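Phosphodiesterase (Pseudomonas aeruginosa, PDB 4G75) is a colicin M-like bacteriocin that probably kills related bacteria by hydrolysing the lipid-linked precursor of peptidoglycan, with a magnesium ion bound in its phosphodiesterase domain. Local coordinates at residues P170-K173 with Q177-G180; T136-V141 with I163-I168; A66-T71 with M258-R263. All coordinates share one frame; numbering follows the deposited sequence.

How the contacts relate
Contact 2 lies deepest, its centre about 8 Å from the centre of the chain, whereas contacts 1 and 3 sit farther out and are only partly buried. All four segments of contacts 1 and 2 belong to the colicin M-like part of the chain, and 163-168 of contact 2 leads almost directly into 170-173 of contact 1, yet the contact centres are 23 Å apart. Contact 2 joins two loops, contact 1 a loop and helix 176-184. Contact 3 brings the loop after helix 55-65 against helix 255-264 and encloses the other two along the chain. Chemistry follows place: apolar side chains in contact 1, a buried arginine on a backbone carbonyl in contact 2, an arginine stacked on tryptophan in contact 3.

Contact 1 of 3, residues P170-K173 with Q177-G180; sequences PNVK and QFIG. With EDO (1,2-ethanediol), chain K.
V172 and F178 pack where a short 3-10 segment leads into helix 176-184, folding the chain back beside the beta-sheet of the colicin M-like domain. The apolar part is a CH-pi contact: V172 CG1 sits over one face of the F178 ring, 3.8 Å from the ring centroid and 25° off the normal, offset toward the rim where CD1 and CG lie. F178 holds its ring there with CG anti to the backbone N (chi1 -178°). Both side chains also touch I287 of strand 283-290, and F178 reaches F194 of strand 188-199, so the pair seats the helix on the sheet.

Backbone atoms make a second group of contacts. The V172 carbonyl O rests 3.3 Å from F178 CB, while K173 CA approaches the ring obliquely. On the exposed side, K173 O meets I179 CG1 at 3.4 Å, with I179 CD1 next along the same chain. No hydrogen bond joins the two segments. An ethanediol, probably from the crystallisation liquor, takes a hydrogen bond from N171 N on its O1 at 2.9 Å, with a nearly straight N-H...O angle of 172°.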
loop_
_atom_site.group_PDB
_atom_site.type_symbol
_atom_site.label_atom_id
_atom_site.label_comp_id
_atom_site.label_asym_id
_atom_site.label_seq_id
_atom_site.Cartn_x
_atom_site.Cartn_y
_atom_site.Cartn_z
ATOM N N PRO A 170 14.107 -9.476 7.979
ATOM C CA PRO A 170 14.013 -10.302 9.186
ATOM C C PRO A 170 15.380 -10.811 9.623
ATOM O O PRO A 170 16.209 -11.199 8.795
ATOM C CB PRO A 170 13.117 -11.473 8.751
ATOM C CG PRO A 170 12.451 -11.009 7.487
ATOM C CD PRO A 170 13.427 -10.093 6.830
ATOM N N ASN A 171 15.608 -10.782 10.930
ATOM C CA ASN A 171 16.851 -11.255 11.516
ATOM C C ASN A 171 16.586 -12.610 12.160
ATOM O O ASN A 171 16.112 -12.690 13.291
ATOM C CB ASN A 171 17.336 -10.246 12.555
ATOM C CG ASN A 171 18.717 -10.564 13.087
ATOM O OD1 ASN A 171 19.196 -11.686 12.967
ATOM N ND2 ASN A 171 19.362 -9.565 13.688
ATOM N N VAL A 172 16.856 -13.678 11.421
ATOM C CA VAL A 172 16.518 -15.022 11.881
ATOM C C VAL A 172 17.249 -15.382 13.173
ATOM O O VAL A 172 16.669 -15.972 14.091
ATOM C CB VAL A 172 16.814 -16.073 10.796
ATOM C CG1 VAL A 172 16.467 -17.464 11.296
ATOM C CG2 VAL A 172 16.033 -15.751 9.525
ATOM N N LYS A 173 18.520 -15.010 13.251
ATOM C CA LYS A 173 19.307 -15.293 14.448
ATOM C C LYS A 173 18.717 -14.683 15.714
ATOM O O LYS A 173 18.960 -15.175 16.814
ATOM C CB LYS A 173 20.759 -14.835 14.271
ATOM C CG LYS A 173 21.541 -15.699 13.295
ATOM C CD LYS A 173 23.032 -15.414 13.370
ATOM C CE LYS A 173 23.354 -14.058 12.781
ATOM N NZ LYS A 173 23.056 -13.992 11.321
ATOM N N GLN A 177 12.203 -18.197 18.367
ATOM C CA GLN A 177 11.874 -19.536 17.886
ATOM C C GLN A 177 13.094 -20.181 17.251
ATOM O O GLN A 177 13.360 -21.366 17.452
ATOM C CB GLN A 177 10.719 -19.503 16.889
ATOM C CG GLN A 177 9.394 -19.116 17.508
ATOM C CD GLN A 177 8.257 -19.193 16.516
ATOM O OE1 GLN A 177 7.779 -18.171 16.027
ATOM N NE2 GLN A 177 7.826 -20.411 16.202
ATOM N N PHE A 178 13.847 -19.394 16.495
ATOM C CA PHE A 178 15.069 -19.923 15.905
ATOM C C PHE A 178 16.113 -20.247 16.965
ATOM O O PHE A 178 16.734 -21.305 16.922
ATOM C CB PHE A 178 15.655 -18.986 14.855
ATOM C CG PHE A 178 16.881 -19.541 14.200
ATOM C CD1 PHE A 178 16.769 -20.464 13.176
ATOM C CD2 PHE A 178 18.145 -19.179 14.639
ATOM C CE1 PHE A 178 17.892 -21.006 12.582
ATOM C CE2 PHE A 178 19.275 -19.717 14.051
ATOM C CZ PHE A 178 19.147 -20.632 13.017
ATOM N N ILE A 179 16.312 -19.337 17.911
ATOM C CA ILE A 179 17.260 -19.597 18.992
ATOM C C ILE A 179 16.878 -20.892 19.705
ATOM O O ILE A 179 17.736 -21.716 20.007
ATOM C CB ILE A 179 17.346 -18.428 19.997
ATOM C CG1 ILE A 179 17.789 -17.149 19.291
ATOM C CG2 ILE A 179 18.300 -18.770 21.151
ATOM C CD1 ILE A 179 17.624 -15.894 20.131
ATOM N N GLY A 180 15.583 -21.076 19.948
ATOM C CA GLY A 180 15.096 -22.291 20.574
ATOM C C GLY A 180 15.403 -23.527 19.751
ATOM O O GLY A 180 15.859 -24.543 20.279
HETATM C C1 EDO K . 13.585 -10.835 13.715
HETATM O O1 EDO K . 13.754 -9.699 12.862
HETATM C C2 EDO K . 13.026 -10.393 15.061
HETATM O O2 EDO K . 11.623 -10.136 14.926
#

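Contact 2 of 3, residues T136-V141 with I163-I168; sequences TFNGGV and IERLNI
R165 reaches across from 163-168 to the backbone of 136-141, tying the loop after strand 159-160 to the loop that leads into helix 143-153. Its CB points toward the other segment and lies 3.7 Å from N138 O; CG stays beside the same oxygen. The chain is extended from CG to NE, which carries CD alongside the peptide, 3.3 Å from N138 O and 3.8 Å from F137 O, an oxygen buried here with no polar partner. NE passes on without a bond across the contact, and the last torsion turns the guanidinium out of line with the extended chain.

At the tip NH1 donates to N138 O over 3.0 Å, with an N-H...O angle of 164°. The bond uses a lone pair in the carbonyl plane, and the oxygen lies close to the guanidinium plane. N138 OD1 is also 3.0 Å from R165 NH1, approaching obliquely, with the amide and guanidinium planes 49° apart. N138 brings OD1 back toward R165 NH1 because its CG is anti to the backbone N (chi1 -176°).

Beyond the side chain, the backbones come close at G139, whose CA is 3.9 Å from R165 O. A water lies 2.8 Å from both G139 O and R165 O and can donate to them, though it has more acceptors nearby than protons. Around this junction, D96 of helix 81-102 accepts from N138 N, and T143 OG1 pairs with G139 N. F137 turns its ring the other way, to about 6 Å from the side chain of V211, a magnesium-site residue. V2 O also accepts from R165 NH1; two main-chain oxygens sharing this nitrogen probably stabilise the buried cation and tie the N-terminal end of the chain to both loops.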
loop_
_atom_site.group_PDB
_atom_site.type_symbol
_atom_site.label_atom_id
_atom_site.label_comp_id
_atom_site.label_asym_id
_atom_site.label_seq_id
_atom_site.Cartn_x
_atom_site.Cartn_y
_atom_site.Cartn_z
ATOM N N THR A 136 -1.356 -6.991 -8.439
ATOM C CA THR A 136 -0.110 -7.046 -7.686
ATOM C C THR A 136 0.294 -5.635 -7.283
ATOM O O THR A 136 0.223 -4.710 -8.101
ATOM C CB THR A 136 1.011 -7.647 -8.539
ATOM O OG1 THR A 136 0.574 -8.900 -9.075
ATOM C CG2 THR A 136 2.274 -7.867 -7.708
ATOM N N PHE A 137 0.704 -5.470 -6.029
ATOM C CA PHE A 137 1.123 -4.158 -5.523
ATOM C C PHE A 137 2.584 -3.867 -5.843
ATOM O O PHE A 137 3.417 -4.777 -5.905
ATOM C CB PHE A 137 0.954 -4.083 -4.002
ATOM C CG PHE A 137 -0.476 -4.129 -3.534
ATOM C CD1 PHE A 137 -1.350 -3.097 -3.823
ATOM C CD2 PHE A 137 -0.930 -5.186 -2.750
ATOM C CE1 PHE A 137 -2.665 -3.135 -3.372
ATOM C CE2 PHE A 137 -2.231 -5.221 -2.296
ATOM C CZ PHE A 137 -3.096 -4.196 -2.604
ATOM N N ASN A 138 2.900 -2.586 -6.004
ATOM C CA ASN A 138 4.286 -2.152 -6.168
ATOM C C ASN A 138 5.133 -2.207 -4.896
ATOM O O ASN A 138 6.341 -2.488 -4.953
ATOM C CB ASN A 138 4.333 -0.728 -6.720
ATOM C CG ASN A 138 5.748 -0.268 -7.008
ATOM O OD1 ASN A 138 6.439 -0.847 -7.846
ATOM N ND2 ASN A 138 6.191 0.768 -6.307
ATOM N N GLY A 139 4.509 -1.912 -3.758
ATOM C CA GLY A 139 5.222 -1.806 -2.494
ATOM C C GLY A 139 5.851 -0.435 -2.290
ATOM O O GLY A 139 6.836 -0.294 -1.562
ATOM N N GLY A 140 5.280 0.577 -2.941
ATOM C CA GLY A 140 5.769 1.945 -2.829
ATOM C C GLY A 140 4.758 2.947 -2.300
ATOM O O GLY A 140 3.822 2.582 -1.584
ATOM N N VAL A 141 4.938 4.220 -2.663
ATOM C CA VAL A 141 4.151 5.306 -2.059
ATOM C C VAL A 141 2.654 5.206 -2.334
ATOM O O VAL A 141 1.855 5.761 -1.587
ATOM C CB VAL A 141 4.649 6.721 -2.490
ATOM C CG1 VAL A 141 6.092 6.930 -2.076
ATOM C CG2 VAL A 141 4.466 6.941 -3.991
ATOM N N ILE A 163 6.817 -10.849 -1.704
ATOM C CA ILE A 163 7.502 -10.756 -0.420
ATOM C C ILE A 163 8.716 -9.824 -0.452
ATOM O O ILE A 163 8.973 -9.112 0.510
ATOM C CB ILE A 163 7.894 -12.154 0.130
ATOM C CG1 ILE A 163 8.228 -12.074 1.624
ATOM C CG2 ILE A 163 9.021 -12.768 -0.691
ATOM C CD1 ILE A 163 8.455 -13.453 2.283
ATOM N N GLU A 164 9.454 -9.833 -1.557
ATOM C CA GLU A 164 10.641 -8.993 -1.675
ATOM C C GLU A 164 10.294 -7.505 -1.769
ATOM O O GLU A 164 11.152 -6.646 -1.546
ATOM C CB GLU A 164 11.513 -9.429 -2.867
ATOM C CG GLU A 164 10.911 -9.176 -4.249
ATOM C CD GLU A 164 9.984 -10.291 -4.727
ATOM O OE1 GLU A 164 9.645 -11.202 -3.932
ATOM O OE2 GLU A 164 9.590 -10.255 -5.913
ATOM N N ARG A 165 9.041 -7.195 -2.093
ATOM C CA ARG A 165 8.634 -5.790 -2.196
ATOM C C ARG A 165 8.136 -5.232 -0.870
ATOM O O ARG A 165 7.879 -4.041 -0.760
ATOM C CB ARG A 165 7.584 -5.586 -3.295
ATOM C CG ARG A 165 8.149 -5.818 -4.691
ATOM C CD ARG A 165 7.141 -5.582 -5.813
ATOM N NE ARG A 165 7.832 -5.620 -7.096
ATOM C CZ ARG A 165 8.255 -4.552 -7.764
ATOM N NH1 ARG A 165 8.030 -3.327 -7.306
ATOM N NH2 ARG A 165 8.882 -4.710 -8.913
ATOM N N LEU A 166 7.993 -6.093 0.132
ATOM C CA LEU A 166 7.665 -5.628 1.479
ATOM C C LEU A 166 8.775 -4.747 2.036
ATOM O O LEU A 166 8.535 -3.904 2.899
ATOM C CB LEU A 166 7.440 -6.811 2.434
ATOM C CG LEU A 166 6.278 -7.764 2.165
ATOM C CD1 LEU A 166 6.374 -8.946 3.116
ATOM C CD2 LEU A 166 4.916 -7.066 2.307
ATOM N N ASN A 167 9.994 -4.957 1.547
ATOM C CA ASN A 167 11.169 -4.286 2.094
ATOM C C ASN A 167 11.395 -4.622 3.569
ATOM O O ASN A 167 11.763 -3.757 4.367
ATOM C CB ASN A 167 11.071 -2.771 1.908
ATOM C CG ASN A 167 12.430 -2.105 1.875
ATOM O OD1 ASN A 167 13.420 -2.727 1.496
ATOM N ND2 ASN A 167 12.484 -0.836 2.263
ATOM N N ILE A 168 11.165 -5.878 3.934
ATOM C CA ILE A 168 11.459 -6.311 5.292
ATOM C C ILE A 168 12.858 -6.925 5.366
ATOM O O ILE A 168 13.412 -7.344 4.352
ATOM C CB ILE A 168 10.390 -7.267 5.861
ATOM C CG1 ILE A 168 10.248 -8.518 4.988
ATOM C CG2 ILE A 168 9.052 -6.536 6.012
ATOM C CD1 ILE A 168 9.390 -9.611 5.643
HETATM O O HOH W 1 7.454 -1.770 0.737
#

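Contact 3 of 3, residues A66-T71 with M258-R263; sequences ANWGTT and MTRLGR
W68 and R260 form a cation-pi stack between the loop following the Schellman motif at the end of helix 55-65 and helix 255-264. Along the helix, M258, modelled as selenomethionine, turns its CB away from the loop and packs against L59 of helix 55-65.

R260 carries most of the contact. Its CG is anti to the backbone N (chi1 -172°), and the chain runs straight over the indole from the six-membered to the five-membered ring. CB passes just outside the ring near CH2 and CG lies over CZ2, then CD makes a CH-pi contact 3.5 Å from the six-membered centroid of W68. NE sits over CE2, and R260 CZ is 3.5 Å from the five-membered centroid, 8° off its normal. The guanidinium is thus nearly flat on the indole, with planes at 14°. E264 OE2 salt-bridges R260 NE and E264 OE1 accepts a hydrogen bond from W68 NE1, which probably holds cation and ring over each other.

L261 follows at the indole edge, its backbone N 3.7 Å from W68 CH2 and near the ring plane; its CB is farther off, 4.4 Å from W68 CH2. W62 of helix 55-65 meets both L261 and the W68 ring. At the far end of the stack, a water donates to W68 O at 2.8 Å and accepts from R260 NH1 at 2.9 Å.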
loop_
_atom_site.group_PDB
_atom_site.type_symbol
_atom_site.label_atom_id
_atom_site.label_comp_id
_atom_site.label_asym_id
_atom_site.label_seq_id
_atom_site.Cartn_x
_atom_site.Cartn_y
_atom_site.Cartn_z
ATOM N N ALA A 66 -18.971 14.067 3.819
ATOM C CA ALA A 66 -19.785 13.560 4.925
ATOM C C ALA A 66 -20.086 14.617 5.985
ATOM O O ALA A 66 -20.671 14.306 7.022
ATOM C CB ALA A 66 -19.125 12.343 5.561
ATOM N N ASN A 67 -19.683 15.857 5.725
ATOM C CA ASN A 67 -19.965 16.959 6.642
ATOM C C ASN A 67 -19.475 16.693 8.058
ATOM O O ASN A 67 -20.232 16.807 9.024
ATOM C CB ASN A 67 -21.463 17.260 6.666
ATOM C CG ASN A 67 -21.989 17.688 5.315
ATOM O OD1 ASN A 67 -22.943 17.108 4.795
ATOM N ND2 ASN A 67 -21.359 18.700 4.730
ATOM N N TRP A 68 -18.203 16.334 8.183
ATOM C CA TRP A 68 -17.619 16.117 9.494
ATOM C C TRP A 68 -17.428 17.446 10.197
ATOM O O TRP A 68 -17.442 17.512 11.420
ATOM C CB TRP A 68 -16.260 15.432 9.369
ATOM C CG TRP A 68 -16.319 13.974 9.061
ATOM C CD1 TRP A 68 -17.417 13.242 8.723
ATOM C CD2 TRP A 68 -15.207 13.079 9.020
ATOM N NE1 TRP A 68 -17.060 11.932 8.495
ATOM C CE2 TRP A 68 -15.706 11.808 8.671
ATOM C CE3 TRP A 68 -13.839 13.227 9.255
ATOM C CZ2 TRP A 68 -14.881 10.691 8.547
ATOM C CZ3 TRP A 68 -13.022 12.115 9.141
ATOM C CH2 TRP A 68 -13.547 10.865 8.788
ATOM N N GLY A 69 -17.235 18.501 9.412
ATOM C CA GLY A 69 -16.947 19.814 9.957
ATOM C C GLY A 69 -15.583 19.868 10.621
ATOM O O GLY A 69 -15.332 20.712 11.476
ATOM N N THR A 70 -14.698 18.961 10.222
ATOM C CA THR A 70 -13.358 18.886 10.789
ATOM C C THR A 70 -12.316 19.480 9.842
ATOM O O THR A 70 -12.662 20.044 8.802
ATOM C CB THR A 70 -12.983 17.427 11.113
ATOM O OG1 THR A 70 -13.300 16.596 9.989
ATOM C CG2 THR A 70 -13.766 16.941 12.320
ATOM N N THR A 71 -11.040 19.345 10.199
ATOM C CA THR A 71 -9.965 19.965 9.428
ATOM C C THR A 71 -9.892 19.424 8.002
ATOM O O THR A 71 -10.121 18.238 7.763
ATOM C CB THR A 71 -8.588 19.779 10.105
ATOM O OG1 THR A 71 -7.599 20.555 9.412
ATOM C CG2 THR A 71 -8.173 18.313 10.091
HETATM N N MSE A 258 -8.840 8.141 9.950
HETATM C CA MSE A 258 -8.940 6.949 9.115
HETATM C C MSE A 258 -9.879 5.919 9.736
HETATM O O MSE A 258 -10.618 5.248 9.029
HETATM C CB MSE A 258 -7.549 6.339 8.854
HETATM C CG MSE A 258 -6.623 7.232 8.015
HETATM SE SE MSE A 258 -7.372 7.612 6.251
HETATM C CE MSE A 258 -7.164 5.827 5.463
ATOM N N THR A 259 -9.851 5.800 11.061
ATOM C CA THR A 259 -10.771 4.904 11.761
ATOM C C THR A 259 -12.224 5.321 11.513
ATOM O O THR A 259 -13.086 4.477 11.259
ATOM C CB THR A 259 -10.479 4.868 13.271
ATOM O OG1 THR A 259 -9.099 4.543 13.473
ATOM C CG2 THR A 259 -11.342 3.828 13.972
ATOM N N ARG A 260 -12.488 6.624 11.577
ATOM C CA ARG A 260 -13.830 7.126 11.315
ATOM C C ARG A 260 -14.217 6.870 9.865
ATOM O O ARG A 260 -15.318 6.395 9.586
ATOM C CB ARG A 260 -13.946 8.614 11.652
ATOM C CG ARG A 260 -15.377 9.131 11.578
ATOM C CD ARG A 260 -15.478 10.596 11.983
ATOM N NE ARG A 260 -16.823 11.110 11.754
ATOM C CZ ARG A 260 -17.243 12.309 12.140
ATOM N NH1 ARG A 260 -16.419 13.126 12.781
ATOM N NH2 ARG A 260 -18.491 12.690 11.882
ATOM N N LEU A 261 -13.301 7.168 8.943
ATOM C CA LEU A 261 -13.537 6.888 7.531
ATOM C C LEU A 261 -13.907 5.419 7.310
ATOM O O LEU A 261 -14.847 5.102 6.577
ATOM C CB LEU A 261 -12.302 7.255 6.699
ATOM C CG LEU A 261 -12.358 6.902 5.211
ATOM C CD1 LEU A 261 -13.539 7.581 4.542
ATOM C CD2 LEU A 261 -11.059 7.284 4.514
ATOM N N GLY A 262 -13.161 4.517 7.942
ATOM C CA GLY A 262 -13.405 3.096 7.780
ATOM C C GLY A 262 -14.784 2.676 8.238
ATOM O O GLY A 262 -15.372 1.735 7.701
ATOM N N ARG A 263 -15.301 3.372 9.242
ATOM C CA ARG A 263 -16.619 3.055 9.783
ATOM C C ARG A 263 -17.755 3.619 8.936
ATOM O O ARG A 263 -18.894 3.177 9.046
ATOM C CB ARG A 263 -16.732 3.552 11.226
ATOM C CG ARG A 263 -15.946 2.709 12.203
ATOM C CD ARG A 263 -15.674 3.432 13.512
ATOM N NE ARG A 263 -14.841 2.613 14.390
ATOM C CZ ARG A 263 -14.346 3.026 15.550
ATOM N NH1 ARG A 263 -14.607 4.253 15.980
ATOM N NH2 ARG A 263 -13.595 2.212 16.280
HETATM O O HOH W 2 -18.018 15.478 13.242
#